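Local coordinates for penicillin binding protein 2X (Streptococcus thermophilus, PDB 5U47) that probably cross-links the peptides of neighbouring glycan strands in cell wall peptidoglycan during septum formation and is probably inactivated by beta-lactams, at residues Phe649-Val663 / Gly682-Leu695. The protein carries 1 engineered substitution. Sequence-based numbering, arbitrary orientation. Where two conformers were deposited one is given.
Sequences FTELPDMYGWTKKNV and GTVTKQSVAAGEAL
Within the second PASTA domain, the loop 649-659 runs antiparallel to 682-695, and the amide of Q687 bridges the two where their backbones part. Q687 OE1 takes the M655 N-H on a lone pair (2.8 Å), while Q687 NE2 gives one hydrogen to P653 O (3.2 Å) and the other to V689 O (2.9 Å). Both acceptors lie in the amide plane, so three bonds fix the rotation of the group. Backbone pairing resumes on each side: T650 O accepts from L695 N, L652 bonds to E693 O and G692 N around the type II turn 690-693, and the type II turn 655-658 returns G657 N to V684 O and W658 O to V684 N.

Side chains fill in around this frame. L695 sets CD1 squarely over the F649 ring, a CH-pi contact 3.8 Å from its centroid. With chi1 at -174°, L652 CG lies beside its own carbonyl carbon, and from there CD2 reaches V689, meeting V689 O at 3.3 Å and V689 CG1 at 3.6 Å. V684 CB lies against M655 O, and V684 CG2 presses on V663 CG2 at 3.4 Å, a tight fit for two methyls, while the V684 carbonyl O sits over the centre of the Y656 ring. D654 OD1 closes an Asx turn onto Y656 N; its OD2 accepts from K459 N.

T659 caps helix 660-670, OG1 receiving N662 N-H. From that helix F666 touches L652, M655 and L695; strand 700-706 pairs with 683-687 and brings I703 against V684 and Q687, and strand 615-619 meets F649, P653 and W658.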
ATOM      1  N   PHE A 649      -2.239  25.745 -12.875  1.00 36.40           N
ATOM      2  CA  PHE A 649      -3.631  25.401 -12.581  1.00 35.44           C
ATOM      3  C   PHE A 649      -4.548  26.242 -13.465  1.00 35.31           C
ATOM      4  O   PHE A 649      -4.736  27.433 -13.215  1.00 37.39           O
ATOM      5  CB  PHE A 649      -3.873  25.624 -11.071  1.00 33.77           C
ATOM      6  CG  PHE A 649      -5.296  25.402 -10.616  1.00 31.61           C
ATOM      7  CD1 PHE A 649      -5.997  24.265 -10.988  1.00 30.40           C
ATOM      8  CD2 PHE A 649      -5.901  26.304  -9.754  1.00 30.91           C
ATOM      9  CE1 PHE A 649      -7.297  24.052 -10.549  1.00 30.11           C
ATOM     10  CE2 PHE A 649      -7.199  26.093  -9.303  1.00 30.58           C
ATOM     11  CZ  PHE A 649      -7.898  24.966  -9.702  1.00 29.84           C
ATOM     12  N   THR A 650      -5.105  25.607 -14.496  1.00 34.51           N
ATOM     13  CA  THR A 650      -5.931  26.307 -15.488  1.00 36.41           C
ATOM     14  C   THR A 650      -7.316  25.733 -15.777  1.00 35.83           C
ATOM     15  O   THR A 650      -8.100  26.385 -16.466  1.00 36.74           O
ATOM     16  CB  THR A 650      -5.209  26.335 -16.850  1.00 38.71           C
ATOM     17  OG1 THR A 650      -5.035  24.989 -17.308  1.00 37.68           O
ATOM     18  CG2 THR A 650      -3.847  27.039 -16.749  1.00 39.50           C
ATOM     19  N   GLU A 651      -7.604  24.522 -15.305  1.00 35.74           N
ATOM     20  CA  GLU A 651      -8.902  23.861 -15.537  1.00 35.82           C
ATOM     21  C   GLU A 651      -9.689  23.626 -14.243  1.00 33.61           C
ATOM     22  O   GLU A 651      -9.103  23.329 -13.200  1.00 31.16           O
ATOM     23  CB  GLU A 651      -8.691  22.516 -16.235  1.00 38.88           C
ATOM     24  CG  GLU A 651      -8.167  22.611 -17.663  1.00 44.48           C
ATOM     25  CD  GLU A 651      -8.049  21.245 -18.348  1.00 48.00           C
ATOM     26  OE1 GLU A 651      -8.021  20.206 -17.652  1.00 50.37           O
ATOM     27  OE2 GLU A 651      -7.975  21.207 -19.597  1.00 55.46           O
ATOM     28  N   LEU A 652     -11.018  23.745 -14.332  1.00 31.55           N
ATOM     29  CA  LEU A 652     -11.901  23.543 -13.197  1.00 30.00           C
ATOM     30  C   LEU A 652     -11.821  22.093 -12.725  1.00 28.99           C
ATOM     31  O   LEU A 652     -11.938  21.172 -13.539  1.00 28.24           O
ATOM     32  CB  LEU A 652     -13.353  23.826 -13.589  1.00 31.07           C
ATOM     33  CG  LEU A 652     -14.395  23.808 -12.467  1.00 30.77           C
ATOM     34  CD1 LEU A 652     -14.106  24.903 -11.448  1.00 31.31           C
ATOM     35  CD2 LEU A 652     -15.771  24.010 -13.076  1.00 31.69           C
ATOM     36  N   PRO A 653     -11.592  21.876 -11.427  1.00 27.31           N
ATOM     37  CA  PRO A 653     -11.568  20.508 -10.914  1.00 26.94           C
ATOM     38  C   PRO A 653     -12.938  19.860 -10.789  1.00 26.78           C
ATOM     39  O   PRO A 653     -13.942  20.531 -10.900  1.00 26.27           O
ATOM     40  CB  PRO A 653     -11.041  20.677  -9.478  1.00 27.16           C
ATOM     41  CG  PRO A 653     -10.402  22.020  -9.438  1.00 27.67           C
ATOM     42  CD  PRO A 653     -11.096  22.857 -10.449  1.00 27.65           C
ATOM     43  N   ASP A 654     -12.934  18.549 -10.540  1.00 27.78           N
ATOM     44  CA  ASP A 654     -14.128  17.786 -10.158  1.00 27.47           C
ATOM     45  C   ASP A 654     -14.134  18.134  -8.667  1.00 27.02           C
ATOM     46  O   ASP A 654     -13.212  17.785  -7.937  1.00 24.55           O
ATOM     47  CB  ASP A 654     -13.929  16.292 -10.429  1.00 28.95           C
ATOM     48  CG  ASP A 654     -14.980  15.398  -9.779  1.00 29.52           C
ATOM     49  OD1 ASP A 654     -15.861  15.887  -9.037  1.00 29.30           O
ATOM     50  OD2 ASP A 654     -14.892  14.157 -10.006  1.00 28.92           O
ATOM     51  N   MET A 655     -15.151  18.881  -8.241  1.00 26.23           N
ATOM     52  CA  MET A 655     -15.201  19.392  -6.889  1.00 26.08           C
ATOM     53  C   MET A 655     -16.092  18.554  -5.978  1.00 24.90           C
ATOM     54  O   MET A 655     -16.370  18.958  -4.837  1.00 23.28           O
ATOM     55  CB  MET A 655     -15.672  20.861  -6.929  1.00 27.07           C
ATOM     56  CG  MET A 655     -14.749  21.787  -7.720  1.00 28.19           C
ATOM     57  SD  MET A 655     -15.479  23.409  -8.057  1.00 33.41           S
ATOM     58  CE  MET A 655     -15.608  24.055  -6.411  1.00 32.55           C
ATOM     59  N   TYR A 656     -16.514  17.378  -6.449  1.00 23.99           N
ATOM     60  CA  TYR A 656     -17.383  16.538  -5.643  1.00 23.79           C
ATOM     61  C   TYR A 656     -16.711  16.213  -4.302  1.00 23.14           C
ATOM     62  O   TYR A 656     -15.533  15.834  -4.248  1.00 24.01           O
ATOM     63  CB  TYR A 656     -17.778  15.251  -6.361  1.00 24.36           C
ATOM     64  CG  TYR A 656     -18.888  14.532  -5.625  1.00 24.26           C
ATOM     65  CD1 TYR A 656     -18.623  13.722  -4.518  1.00 23.71           C
ATOM     66  CD2 TYR A 656     -20.200  14.702  -5.998  1.00 25.32           C
ATOM     67  CE1 TYR A 656     -19.645  13.089  -3.826  1.00 24.51           C
ATOM     68  CE2 TYR A 656     -21.226  14.071  -5.321  1.00 25.93           C
ATOM     69  CZ  TYR A 656     -20.940  13.275  -4.235  1.00 25.75           C
ATOM     70  OH  TYR A 656     -21.965  12.675  -3.568  1.00 27.94           O
ATOM     71  N   GLY A 657     -17.460  16.384  -3.225  1.00 22.39           N
ATOM     72  CA  GLY A 657     -16.937  16.096  -1.885  1.00 21.85           C
ATOM     73  C   GLY A 657     -16.132  17.210  -1.209  1.00 21.19           C
ATOM     74  O   GLY A 657     -15.738  17.064  -0.058  1.00 19.93           O
ATOM     75  N   TRP A 658     -15.868  18.309  -1.910  1.00 22.67           N
ATOM     76  CA  TRP A 658     -15.168  19.446  -1.294  1.00 23.34           C
ATOM     77  C   TRP A 658     -15.987  20.089  -0.177  1.00 24.31           C
ATOM     78  O   TRP A 658     -17.211  20.235  -0.296  1.00 24.66           O
ATOM     79  CB  TRP A 658     -14.878  20.549  -2.320  1.00 23.85           C
ATOM     80  CG  TRP A 658     -13.767  20.282  -3.269  1.00 24.42           C
ATOM     81  CD1 TRP A 658     -13.306  19.073  -3.679  1.00 24.51           C
ATOM     82  CD2 TRP A 658     -13.050  21.259  -4.026  1.00 24.97           C
ATOM     83  NE1 TRP A 658     -12.313  19.234  -4.603  1.00 24.25           N
ATOM     84  CE2 TRP A 658     -12.130  20.568  -4.832  1.00 25.24           C
ATOM     85  CE3 TRP A 658     -13.065  22.658  -4.067  1.00 25.91           C
ATOM     86  CZ2 TRP A 658     -11.248  21.227  -5.706  1.00 27.04           C
ATOM     87  CZ3 TRP A 658     -12.170  23.322  -4.935  1.00 26.59           C
ATOM     88  CH2 TRP A 658     -11.284  22.603  -5.736  1.00 26.92           C
ATOM     89  N   THR A 659     -15.313  20.514   0.887  1.00 24.52           N
ATOM     90  CA  THR A 659     -16.001  21.286   1.915  1.00 25.26           C
ATOM     91  C   THR A 659     -16.294  22.687   1.382  1.00 25.89           C
ATOM     92  O   THR A 659     -15.639  23.163   0.446  1.00 25.15           O
ATOM     93  CB  THR A 659     -15.174  21.430   3.204  1.00 25.43           C
ATOM     94  OG1 THR A 659     -13.925  22.091   2.913  1.00 24.98           O
ATOM     95  CG2 THR A 659     -14.935  20.055   3.838  1.00 26.23           C
ATOM     96  N   LYS A 660     -17.285  23.343   1.969  1.00 27.01           N
ATOM     97  CA  LYS A 660     -17.632  24.707   1.564  1.00 30.01           C
ATOM     98  C   LYS A 660     -16.435  25.646   1.777  1.00 29.21           C
ATOM     99  O   LYS A 660     -16.147  26.497   0.945  1.00 28.80           O
ATOM    100  CB  LYS A 660     -18.855  25.221   2.330  1.00 31.80           C
ATOM    101  CG  LYS A 660     -19.310  26.587   1.837  1.00 33.19           C
ATOM    102  CD  LYS A 660     -20.581  27.065   2.514  1.00 34.43           C
ATOM    103  CE  LYS A 660     -21.005  28.416   1.942  1.00 34.79           C
ATOM    104  NZ  LYS A 660     -22.368  28.817   2.380  1.00 37.76           N
ATOM    105  N   LYS A 661     -15.724  25.463   2.886  1.00 29.40           N
ATOM    106  CA  LYS A 661     -14.516  26.267   3.167  1.00 29.24           C
ATOM    107  C   LYS A 661     -13.541  26.191   1.998  1.00 26.35           C
ATOM    108  O   LYS A 661     -12.983  27.202   1.571  1.00 27.36           O
ATOM    109  CB  LYS A 661     -13.826  25.762   4.447  1.00 31.36           C
ATOM    110  CG  LYS A 661     -12.546  26.498   4.854  1.00 34.51           C
ATOM    111  CD  LYS A 661     -11.951  25.839   6.104  1.00 36.96           C
ATOM    112  CE  LYS A 661     -10.693  26.537   6.609  1.00 38.85           C
ATOM    113  NZ  LYS A 661      -9.563  26.480   5.653  1.00 40.48           N
ATOM    114  N   ASN A 662     -13.340  24.993   1.474  1.00 23.53           N
ATOM    115  CA  ASN A 662     -12.438  24.817   0.336  1.00 22.99           C
ATOM    116  C   ASN A 662     -12.978  25.391  -0.982  1.00 22.97           C
ATOM    117  O   ASN A 662     -12.224  25.976  -1.748  1.00 22.50           O
ATOM    118  CB  ASN A 662     -11.968  23.379   0.250  1.00 22.64           C
ATOM    119  CG  ASN A 662     -11.003  23.039   1.372  1.00 22.70           C
ATOM    120  OD1 ASN A 662     -10.331  23.937   1.897  1.00 23.37           O
ATOM    121  ND2 ASN A 662     -10.922  21.751   1.752  1.00 23.14           N
ATOM    122  N   VAL A 663     -14.281  25.277  -1.214  1.00 23.47           N
ATOM    123  CA  VAL A 663     -14.883  25.903  -2.374  1.00 24.13           C
ATOM    124  C   VAL A 663     -14.655  27.417  -2.283  1.00 25.56           C
ATOM    125  O   VAL A 663     -14.286  28.037  -3.269  1.00 25.30           O
ATOM    126  CB  VAL A 663     -16.395  25.609  -2.495  1.00 23.02           C
ATOM    127  CG1 VAL A 663     -16.985  26.367  -3.667  1.00 23.23           C
ATOM    128  CG2 VAL A 663     -16.641  24.116  -2.686  1.00 22.45           C
ATOM    129  N   GLY A 682     -22.408  21.263   4.675  1.00 50.87           N
ATOM    130  CA  GLY A 682     -22.195  20.222   3.704  1.00 43.25           C
ATOM    131  C   GLY A 682     -20.988  20.311   2.799  1.00 36.65           C
ATOM    132  O   GLY A 682     -20.174  21.229   2.864  1.00 35.46           O
ATOM    133  N   THR A 683     -20.891  19.285   1.970  1.00 31.03           N
ATOM    134  CA  THR A 683     -19.855  19.139   0.992  1.00 28.64           C
ATOM    135  C   THR A 683     -20.545  19.121  -0.361  1.00 26.63           C
ATOM    136  O   THR A 683     -21.726  18.787  -0.473  1.00 25.54           O
ATOM    137  CB  THR A 683     -19.078  17.816   1.172  1.00 29.68           C
ATOM    138  OG1 THR A 683     -20.012  16.743   1.323  1.00 29.82           O
ATOM    139  CG2 THR A 683     -18.197  17.857   2.393  1.00 31.96           C
ATOM    140  N   VAL A 684     -19.779  19.459  -1.376  1.00 24.46           N
ATOM    141  CA  VAL A 684     -20.271  19.567  -2.735  1.00 24.24           C
ATOM    142  C   VAL A 684     -20.848  18.248  -3.259  1.00 24.84           C
ATOM    143  O   VAL A 684     -20.193  17.180  -3.170  1.00 23.89           O
ATOM    144  CB  VAL A 684     -19.131  20.021  -3.661  1.00 23.28           C
ATOM    145  CG1 VAL A 684     -19.564  20.053  -5.126  1.00 24.26           C
ATOM    146  CG2 VAL A 684     -18.604  21.372  -3.220  1.00 23.39           C
ATOM    147  N   THR A 685     -22.070  18.330  -3.783  1.00 24.76           N
ATOM    148  CA  THR A 685     -22.726  17.180  -4.428  1.00 27.09           C
ATOM    149  C   THR A 685     -22.974  17.426  -5.920  1.00 28.05           C
ATOM    150  O   THR A 685     -23.215  16.482  -6.654  1.00 28.18           O
ATOM    151  CB  THR A 685     -24.055  16.785  -3.758  1.00 29.79           C
ATOM    152  OG1 THR A 685     -24.947  17.912  -3.730  1.00 29.36           O
ATOM    153  CG2 THR A 685     -23.808  16.266  -2.338  1.00 30.59           C
ATOM    154  N   LYS A 686     -22.956  18.687  -6.351  0.50 27.41           N
ATOM    155  CA  LYS A 686     -23.146  19.019  -7.768  0.50 28.71           C
ATOM    156  C   LYS A 686     -22.480  20.356  -8.074  0.50 27.34           C
ATOM    157  O   LYS A 686     -22.369  21.221  -7.200  0.50 25.50           O
ATOM    158  CB  LYS A 686     -24.640  19.085  -8.150  0.50 30.91           C
ATOM    159  CG  LYS A 686     -25.439  17.806  -7.909  0.50 33.76           C
ATOM    160  CD  LYS A 686     -26.871  17.887  -8.420  0.50 37.16           C
ATOM    161  CE  LYS A 686     -26.927  17.970  -9.940  0.50 39.15           C
ATOM    162  NZ  LYS A 686     -28.331  17.938 -10.446  0.50 42.68           N
ATOM    163  N   GLN A 687     -22.026  20.510  -9.318  1.00 28.03           N
ATOM    164  CA  GLN A 687     -21.413  21.760  -9.786  1.00 27.62           C
ATOM    165  C   GLN A 687     -22.049  22.044 -11.150  1.00 29.08           C
ATOM    166  O   GLN A 687     -22.270  21.126 -11.922  1.00 30.30           O
ATOM    167  CB  GLN A 687     -19.886  21.649  -9.852  1.00 27.61           C
ATOM    168  CG  GLN A 687     -19.336  20.595 -10.797  1.00 28.52           C
ATOM    169  CD  GLN A 687     -17.854  20.393 -10.572  1.00 27.91           C
ATOM    170  OE1 GLN A 687     -17.463  19.756  -9.605  1.00 28.23           O
ATOM    171  NE2 GLN A 687     -17.025  20.917 -11.464  1.00 27.31           N
ATOM    172  N   SER A 688     -22.376  23.306 -11.414  1.00 27.79           N
ATOM    173  CA  SER A 688     -23.081  23.696 -12.652  1.00 30.33           C
ATOM    174  C   SER A 688     -22.151  23.815 -13.854  1.00 31.08           C
ATOM    175  O   SER A 688     -22.617  23.883 -14.983  1.00 32.78           O
ATOM    176  CB  SER A 688     -23.831  25.019 -12.444  1.00 29.63           C
ATOM    177  OG  SER A 688     -22.914  26.101 -12.258  1.00 28.29           O
ATOM    178  N   VAL A 689     -20.844  23.865 -13.608  1.00 29.83           N
ATOM    179  CA  VAL A 689     -19.856  23.901 -14.689  1.00 30.82           C
ATOM    180  C   VAL A 689     -19.027  22.616 -14.587  1.00 31.16           C
ATOM    181  O   VAL A 689     -18.508  22.303 -13.517  1.00 29.73           O
ATOM    182  CB  VAL A 689     -18.944  25.126 -14.577  1.00 30.74           C
ATOM    183  CG1 VAL A 689     -17.922  25.125 -15.712  1.00 32.75           C
ATOM    184  CG2 VAL A 689     -19.791  26.406 -14.609  1.00 31.95           C
ATOM    185  N   ALA A 690     -18.895  21.903 -15.698  1.00 32.49           N
ATOM    186  CA  ALA A 690     -18.194  20.616 -15.718  1.00 33.67           C
ATOM    187  C   ALA A 690     -16.697  20.727 -15.453  1.00 33.41           C
ATOM    188  O   ALA A 690     -16.057  21.721 -15.818  1.00 31.71           O
ATOM    189  CB  ALA A 690     -18.427  19.915 -17.040  1.00 36.75           C
ATOM    190  N   ALA A 691     -16.150  19.694 -14.804  1.00 32.21           N
ATOM    191  CA  ALA A 691     -14.733  19.636 -14.517  1.00 31.18           C
ATOM    192  C   ALA A 691     -13.976  19.690 -15.836  1.00 32.59           C
ATOM    193  O   ALA A 691     -14.419  19.128 -16.836  1.00 31.82           O
ATOM    194  CB  ALA A 691     -14.400  18.356 -13.773  1.00 32.33           C
ATOM    195  N   GLY A 692     -12.854  20.401 -15.845  1.00 32.51           N
ATOM    196  CA  GLY A 692     -12.033  20.495 -17.056  1.00 35.62           C
ATOM    197  C   GLY A 692     -12.239  21.742 -17.911  1.00 37.06           C
ATOM    198  O   GLY A 692     -11.476  21.970 -18.846  1.00 38.23           O
ATOM    199  N   GLU A 693     -13.262  22.543 -17.613  1.00 36.42           N
ATOM    200  CA  GLU A 693     -13.500  23.785 -18.347  1.00 37.96           C
ATOM    201  C   GLU A 693     -12.420  24.776 -17.949  1.00 36.68           C
ATOM    202  O   GLU A 693     -11.940  24.755 -16.808  1.00 32.61           O
ATOM    203  CB  GLU A 693     -14.877  24.356 -18.019  1.00 41.39           C
ATOM    204  CG  GLU A 693     -16.038  23.487 -18.472  1.00 46.25           C
ATOM    205  CD  GLU A 693     -16.239  23.480 -19.975  1.00 54.77           C
ATOM    206  OE1 GLU A 693     -16.118  24.553 -20.619  1.00 61.53           O
ATOM    207  OE2 GLU A 693     -16.551  22.391 -20.511  1.00 61.75           O
ATOM    208  N   ALA A 694     -12.029  25.635 -18.883  1.00 34.17           N
ATOM    209  CA  ALA A 694     -10.997  26.632 -18.623  1.00 34.03           C
ATOM    210  C   ALA A 694     -11.396  27.585 -17.488  1.00 32.77           C
ATOM    211  O   ALA A 694     -12.511  28.115 -17.477  1.00 31.30           O
ATOM    212  CB  ALA A 694     -10.698  27.427 -19.901  1.00 36.19           C
ATOM    213  N   LEU A 695     -10.498  27.786 -16.522  1.00 31.43           N
ATOM    214  CA  LEU A 695     -10.753  28.732 -15.431  1.00 32.21           C
ATOM    215  C   LEU A 695     -10.858  30.177 -15.956  1.00 33.34           C
ATOM    216  O   LEU A 695     -11.648  30.972 -15.432  1.00 33.43           O
ATOM    217  CB  LEU A 695      -9.663  28.639 -14.361  1.00 32.60           C
ATOM    218  CG  LEU A 695      -9.639  27.310 -13.601  1.00 32.32           C
ATOM    219  CD1 LEU A 695      -8.396  27.211 -12.746  1.00 34.02           C
ATOM    220  CD2 LEU A 695     -10.900  27.165 -12.762  1.00 30.83           C
TER